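Long-range contact in NRPS (Penicillium fellutanum, PDB 6NKI), which belongs to a fungal nonribosomal peptide synthetase and carries a Rossmann-type domain of the male sterility family that holds NADPH: residues L91-L96 against R145-I150. Sequence-based numbering, arbitrary orientation.
Sequences LSQPHL and RSTFDI. With NDP (NADPH dihydro-nicotinamide-adenine-dinucleotide phosphate), chain B.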
ATOM      1  N   LEU A  91      -8.425   2.804 -31.576  1.00126.32           N
ATOM      2  CA  LEU A  91      -7.484   3.901 -31.419  1.00129.32           C
ATOM      3  C   LEU A  91      -6.868   4.290 -32.760  1.00132.86           C
ATOM      4  O   LEU A  91      -6.584   5.469 -33.007  1.00135.96           O
ATOM      5  CB  LEU A  91      -6.412   3.468 -30.414  1.00130.22           C
ATOM      6  CG  LEU A  91      -6.787   3.025 -28.979  1.00127.06           C
ATOM      7  CD1 LEU A  91      -5.601   2.404 -28.258  1.00130.73           C
ATOM      8  CD2 LEU A  91      -7.342   4.143 -28.137  1.00122.44           C
ATOM      9  N   SER A  92      -6.678   3.310 -33.650  1.00134.27           N
ATOM     10  CA  SER A  92      -6.004   3.571 -34.920  1.00137.63           C
ATOM     11  C   SER A  92      -6.814   4.519 -35.791  1.00141.64           C
ATOM     12  O   SER A  92      -6.272   5.473 -36.360  1.00142.18           O
ATOM     13  CB  SER A  92      -5.736   2.255 -35.657  1.00136.80           C
ATOM     14  OG  SER A  92      -4.858   1.433 -34.903  1.00134.98           O
ATOM     15  N   GLN A  93      -8.119   4.281 -35.898  1.00147.07           N
ATOM     16  CA  GLN A  93      -8.949   5.051 -36.812  1.00153.82           C
ATOM     17  C   GLN A  93      -9.098   6.495 -36.344  1.00155.57           C
ATOM     18  O   GLN A  93      -8.881   6.812 -35.174  1.00155.33           O
ATOM     19  CB  GLN A  93     -10.329   4.411 -36.957  1.00153.71           C
ATOM     20  CG  GLN A  93     -10.327   3.040 -37.628  1.00158.22           C
ATOM     21  CD  GLN A  93     -11.729   2.478 -37.823  1.00163.30           C
ATOM     22  OE1 GLN A  93     -12.727   3.123 -37.491  1.00164.84           O
ATOM     23  NE2 GLN A  93     -11.807   1.258 -38.343  1.00168.58           N
ATOM     24  N   PRO A  94      -9.454   7.394 -37.252  1.00158.05           N
ATOM     25  CA  PRO A  94      -9.763   8.760 -36.834  1.00161.16           C
ATOM     26  C   PRO A  94     -10.961   8.776 -35.907  1.00146.76           C
ATOM     27  O   PRO A  94     -11.898   7.988 -36.054  1.00147.42           O
ATOM     28  CB  PRO A  94     -10.079   9.479 -38.154  1.00167.95           C
ATOM     29  CG  PRO A  94      -9.418   8.658 -39.201  1.00172.76           C
ATOM     30  CD  PRO A  94      -9.526   7.243 -38.717  1.00165.53           C
ATOM     31  N   HIS A  95     -10.878   9.661 -34.914  1.00145.70           N
ATOM     32  CA  HIS A  95     -11.998   9.833 -33.961  1.00135.11           C
ATOM     33  C   HIS A  95     -12.078   8.615 -33.039  1.00136.47           C
ATOM     34  O   HIS A  95     -13.174   8.365 -32.523  1.00115.91           O
ATOM     35  CB  HIS A  95     -13.275  10.036 -34.779  1.00139.15           C
ATOM     36  CG  HIS A  95     -13.512  11.462 -35.135  1.00141.93           C
ATOM     37  ND1 HIS A  95     -14.775  11.974 -35.323  1.00140.37           N
ATOM     38  CD2 HIS A  95     -12.660  12.500 -35.260  1.00146.73           C
ATOM     39  CE1 HIS A  95     -14.690  13.258 -35.589  1.00144.16           C
ATOM     40  NE2 HIS A  95     -13.404  13.605 -35.555  1.00149.79           N
ATOM     41  N   LEU A  96     -10.991   7.830 -32.992  1.00132.59           N
ATOM     42  CA  LEU A  96     -10.779   6.587 -32.188  1.00128.39           C
ATOM     43  C   LEU A  96     -11.621   5.423 -32.723  1.00125.83           C
ATOM     44  O   LEU A  96     -11.702   4.399 -32.026  1.00126.51           O
ATOM     45  CB  LEU A  96     -11.050   6.829 -30.698  1.00123.41           C
ATOM     46  CG  LEU A  96     -10.373   8.053 -30.087  1.00120.99           C
ATOM     47  CD1 LEU A  96     -11.066   8.461 -28.803  1.00119.80           C
ATOM     48  CD2 LEU A  96      -8.902   7.791 -29.826  1.00119.93           C
ATOM     49  N   ARG A 145      -2.466   9.655 -32.261  1.00124.51           N
ATOM     50  CA  ARG A 145      -3.589  10.320 -32.924  1.00131.91           C
ATOM     51  C   ARG A 145      -4.803  10.356 -32.011  1.00127.80           C
ATOM     52  O   ARG A 145      -5.488  11.381 -31.903  1.00115.02           O
ATOM     53  CB  ARG A 145      -3.924   9.584 -34.222  1.00138.40           C
ATOM     54  CG  ARG A 145      -5.104  10.095 -35.049  1.00143.13           C
ATOM     55  CD  ARG A 145      -4.749  11.259 -35.941  1.00150.43           C
ATOM     56  NE  ARG A 145      -5.872  11.547 -36.839  1.00154.78           N
ATOM     57  CZ  ARG A 145      -5.901  12.521 -37.746  1.00156.14           C
ATOM     58  NH1 ARG A 145      -4.851  13.315 -37.919  1.00155.64           N
ATOM     59  NH2 ARG A 145      -6.980  12.684 -38.502  1.00158.62           N
ATOM     60  N   SER A 146      -5.083   9.225 -31.371  1.00122.08           N
ATOM     61  CA  SER A 146      -6.060   9.105 -30.304  1.00116.92           C
ATOM     62  C   SER A 146      -5.881  10.242 -29.299  1.00117.68           C
ATOM     63  O   SER A 146      -6.861  10.888 -28.908  1.00113.40           O
ATOM     64  CB  SER A 146      -5.925   7.715 -29.665  1.00107.62           C
ATOM     65  OG  SER A 146      -4.622   7.480 -29.158  1.00100.13           O
ATOM     66  N   THR A 147      -4.630  10.526 -28.915  1.00118.79           N
ATOM     67  CA  THR A 147      -4.374  11.613 -27.974  1.00119.35           C
ATOM     68  C   THR A 147      -4.705  12.956 -28.612  1.00125.67           C
ATOM     69  O   THR A 147      -5.331  13.821 -27.985  1.00124.47           O
ATOM     70  CB  THR A 147      -2.911  11.566 -27.489  1.00119.49           C
ATOM     71  OG1 THR A 147      -2.608  10.279 -26.914  1.00118.30           O
ATOM     72  CG2 THR A 147      -2.639  12.648 -26.433  1.00114.70           C
ATOM     73  N   PHE A 148      -4.302  13.136 -29.874  1.00135.08           N
ATOM     74  CA  PHE A 148      -4.628  14.346 -30.621  1.00143.83           C
ATOM     75  C   PHE A 148      -6.134  14.517 -30.748  1.00136.60           C
ATOM     76  O   PHE A 148      -6.673  15.605 -30.513  1.00134.78           O
ATOM     77  CB  PHE A 148      -3.970  14.279 -32.000  1.00162.07           C
ATOM     78  CG  PHE A 148      -4.196  15.505 -32.856  1.00182.05           C
ATOM     79  CD1 PHE A 148      -3.459  16.665 -32.649  1.00186.22           C
ATOM     80  CD2 PHE A 148      -5.144  15.490 -33.873  1.00191.87           C
ATOM     81  CE1 PHE A 148      -3.665  17.777 -33.427  1.00193.54           C
ATOM     82  CE2 PHE A 148      -5.351  16.602 -34.656  1.00198.30           C
ATOM     83  CZ  PHE A 148      -4.614  17.747 -34.433  1.00199.69           C
ATOM     84  N   ASP A 149      -6.831  13.446 -31.132  1.00133.69           N
ATOM     85  CA  ASP A 149      -8.287  13.500 -31.197  1.00135.58           C
ATOM     86  C   ASP A 149      -8.879  13.942 -29.860  1.00130.52           C
ATOM     87  O   ASP A 149      -9.864  14.691 -29.830  1.00138.52           O
ATOM     88  CB  ASP A 149      -8.835  12.128 -31.609  1.00138.57           C
ATOM     89  CG  ASP A 149      -8.474  11.746 -33.044  1.00147.84           C
ATOM     90  OD1 ASP A 149      -8.379  12.651 -33.903  1.00149.08           O
ATOM     91  OD2 ASP A 149      -8.273  10.534 -33.301  1.00151.96           O
ATOM     92  N   ILE A 150      -8.254  13.510 -28.745  1.00126.65           N
ATOM     93  CA  ILE A 150      -8.787  13.717 -27.392  1.00119.19           C
ATOM     94  C   ILE A 150      -8.709  15.186 -26.966  1.00120.46           C
ATOM     95  O   ILE A 150      -9.651  15.710 -26.355  1.00109.83           O
ATOM     96  CB  ILE A 150      -8.079  12.775 -26.381  1.00114.25           C
ATOM     97  CG1 ILE A 150      -8.752  11.404 -26.316  1.00108.55           C
ATOM     98  CG2 ILE A 150      -7.988  13.359 -24.973  1.00100.16           C
ATOM     99  CD1 ILE A 150      -7.929  10.415 -25.629  1.00 95.91           C
TER
HETATM  100  PA  NDP B2501      -2.892  -5.394 -23.605  1.00169.33           P
HETATM  101  O1A NDP B2501      -1.606  -5.123 -24.330  1.00169.39           O
HETATM  102  O2A NDP B2501      -3.932  -6.270 -24.252  1.00169.53           O
HETATM  103  O5B NDP B2501      -3.624  -3.998 -23.010  1.00164.84           O
HETATM  104  C5B NDP B2501      -3.602  -3.034 -24.004  1.00164.22           C
HETATM  105  C4B NDP B2501      -4.989  -2.398 -24.121  1.00160.51           C
HETATM  106  O4B NDP B2501      -5.014  -1.608 -25.341  1.00162.61           O
HETATM  107  C3B NDP B2501      -6.069  -3.467 -24.171  1.00156.95           C
HETATM  108  O3B NDP B2501      -7.193  -2.992 -23.509  1.00155.14           O
HETATM  109  C2B NDP B2501      -6.432  -3.591 -25.694  1.00157.46           C
HETATM  110  O2B NDP B2501      -7.728  -3.919 -25.947  1.00151.21           O
HETATM  111  C1B NDP B2501      -6.111  -2.085 -26.147  1.00162.49           C
HETATM  112  N9A NDP B2501      -5.737  -1.987 -27.605  1.00167.48           N
HETATM  113  C8A NDP B2501      -4.616  -2.529 -28.276  1.00169.45           C
HETATM  114  N7A NDP B2501      -4.595  -2.242 -29.603  1.00173.14           N
HETATM  115  C5A NDP B2501      -5.766  -1.477 -29.800  1.00174.02           C
HETATM  116  C6A NDP B2501      -6.329  -0.874 -30.947  1.00177.47           C
HETATM  117  N6A NDP B2501      -5.717  -0.978 -32.179  1.00182.01           N
HETATM  118  N1A NDP B2501      -7.500  -0.173 -30.880  1.00176.86           N
HETATM  119  C2A NDP B2501      -8.068  -0.108 -29.635  1.00172.90           C
HETATM  120  N3A NDP B2501      -7.666  -0.609 -28.467  1.00169.93           N
HETATM  121  C4A NDP B2501      -6.484  -1.311 -28.570  1.00170.03           C
HETATM  122  O3  NDP B2501      -2.437  -6.195 -22.199  1.00170.10           O
HETATM  123  PN  NDP B2501      -1.074  -5.578 -21.586  1.00173.67           P
HETATM  124  O1N NDP B2501      -0.845  -6.137 -20.236  1.00170.84           O
HETATM  125  O2N NDP B2501       0.036  -5.557 -22.616  1.00176.39           O
HETATM  126  O5D NDP B2501      -1.235  -3.773 -21.214  1.00174.22           O
HETATM  127  C5D NDP B2501      -2.303  -3.456 -20.315  1.00173.83           C
HETATM  128  C4D NDP B2501      -1.907  -2.290 -19.284  1.00172.63           C
HETATM  129  O4D NDP B2501      -0.857  -2.717 -18.403  1.00171.50           O
HETATM  130  C3D NDP B2501      -1.382  -1.012 -20.002  1.00174.41           C
HETATM  131  O3D NDP B2501      -2.219   0.079 -19.671  1.00173.59           O
HETATM  132  C2D NDP B2501       0.061  -0.757 -19.483  1.00173.44           C
HETATM  133  O2D NDP B2501       0.263   0.559 -18.999  1.00173.46           O
HETATM  134  C1D NDP B2501       0.167  -1.678 -18.297  1.00169.84           C
HETATM  135  N1N NDP B2501       1.483  -2.472 -18.199  1.00166.06           N
HETATM  136  C2N NDP B2501       1.369  -3.665 -17.551  1.00160.28           C
HETATM  137  C3N NDP B2501       2.398  -4.511 -17.401  1.00156.49           C
HETATM  138  C7N NDP B2501       2.012  -5.653 -16.605  1.00147.64           C
HETATM  139  O7N NDP B2501       0.951  -6.265 -16.683  1.00148.00           O
HETATM  140  N7N NDP B2501       2.885  -5.949 -15.609  1.00137.36           N
HETATM  141  C4N NDP B2501       3.799  -4.244 -17.971  1.00161.20           C
HETATM  142  C5N NDP B2501       3.897  -2.854 -18.533  1.00164.96           C
HETATM  143  C6N NDP B2501       2.806  -2.037 -18.634  1.00166.40           C
HETATM  144  P2B NDP B2501      -7.990  -5.710 -26.430  1.00145.88           P
HETATM  145  O1X NDP B2501      -9.487  -5.733 -26.461  1.00143.47           O
HETATM  146  O2X NDP B2501      -7.261  -5.822 -27.774  1.00149.17           O
HETATM  147  O3X NDP B2501      -7.318  -6.319 -25.240  1.00141.66           O
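Leu91 lies between NADPH and helix 136-156, its CG and CD1 against the adenine and its CD2 turned to Ser146. CG of Leu91 approaches C2A of NADPH to 3.4 Å, while its CD2 stands 4.1 Å from CB of Ser146, so one side chain joins ligand to helix. With CG anti to the carbonyl carbon (chi1 -58°), and thus beside the backbone N, side chain and N both face the adenine, N of Leu91 lying 3.2 Å from N1A of NADPH. Ser146 keeps its hydroxyl for its own helix, where OG is hydrogen-bonded to Ala142 O. One turn on, Asp149 reaches the loop: its OD2 accepts a weak, bent hydrogen bond from His95 N, 3.2 Å long with an angle of 140° at the hydrogen. OD1 of Asp149 lies at the edge of the His95 ring, near its plane, 4.5 Å from CD2 of His95. Deeper in, CD1 of Leu96 meets CG1 of Ile150 at 4.5 Å, and Ile150 continues the packing onto Ile123 and His125. On the exposed side, CB of Pro94 sits at the edge of the Arg145 guanidinium, near its plane. Here the loop after strand 84-88, flanking the adenine, is backed by helix 136-156, which follows strand 122-125, an arrangement that belongs to the NADP-binding Rossmann fold.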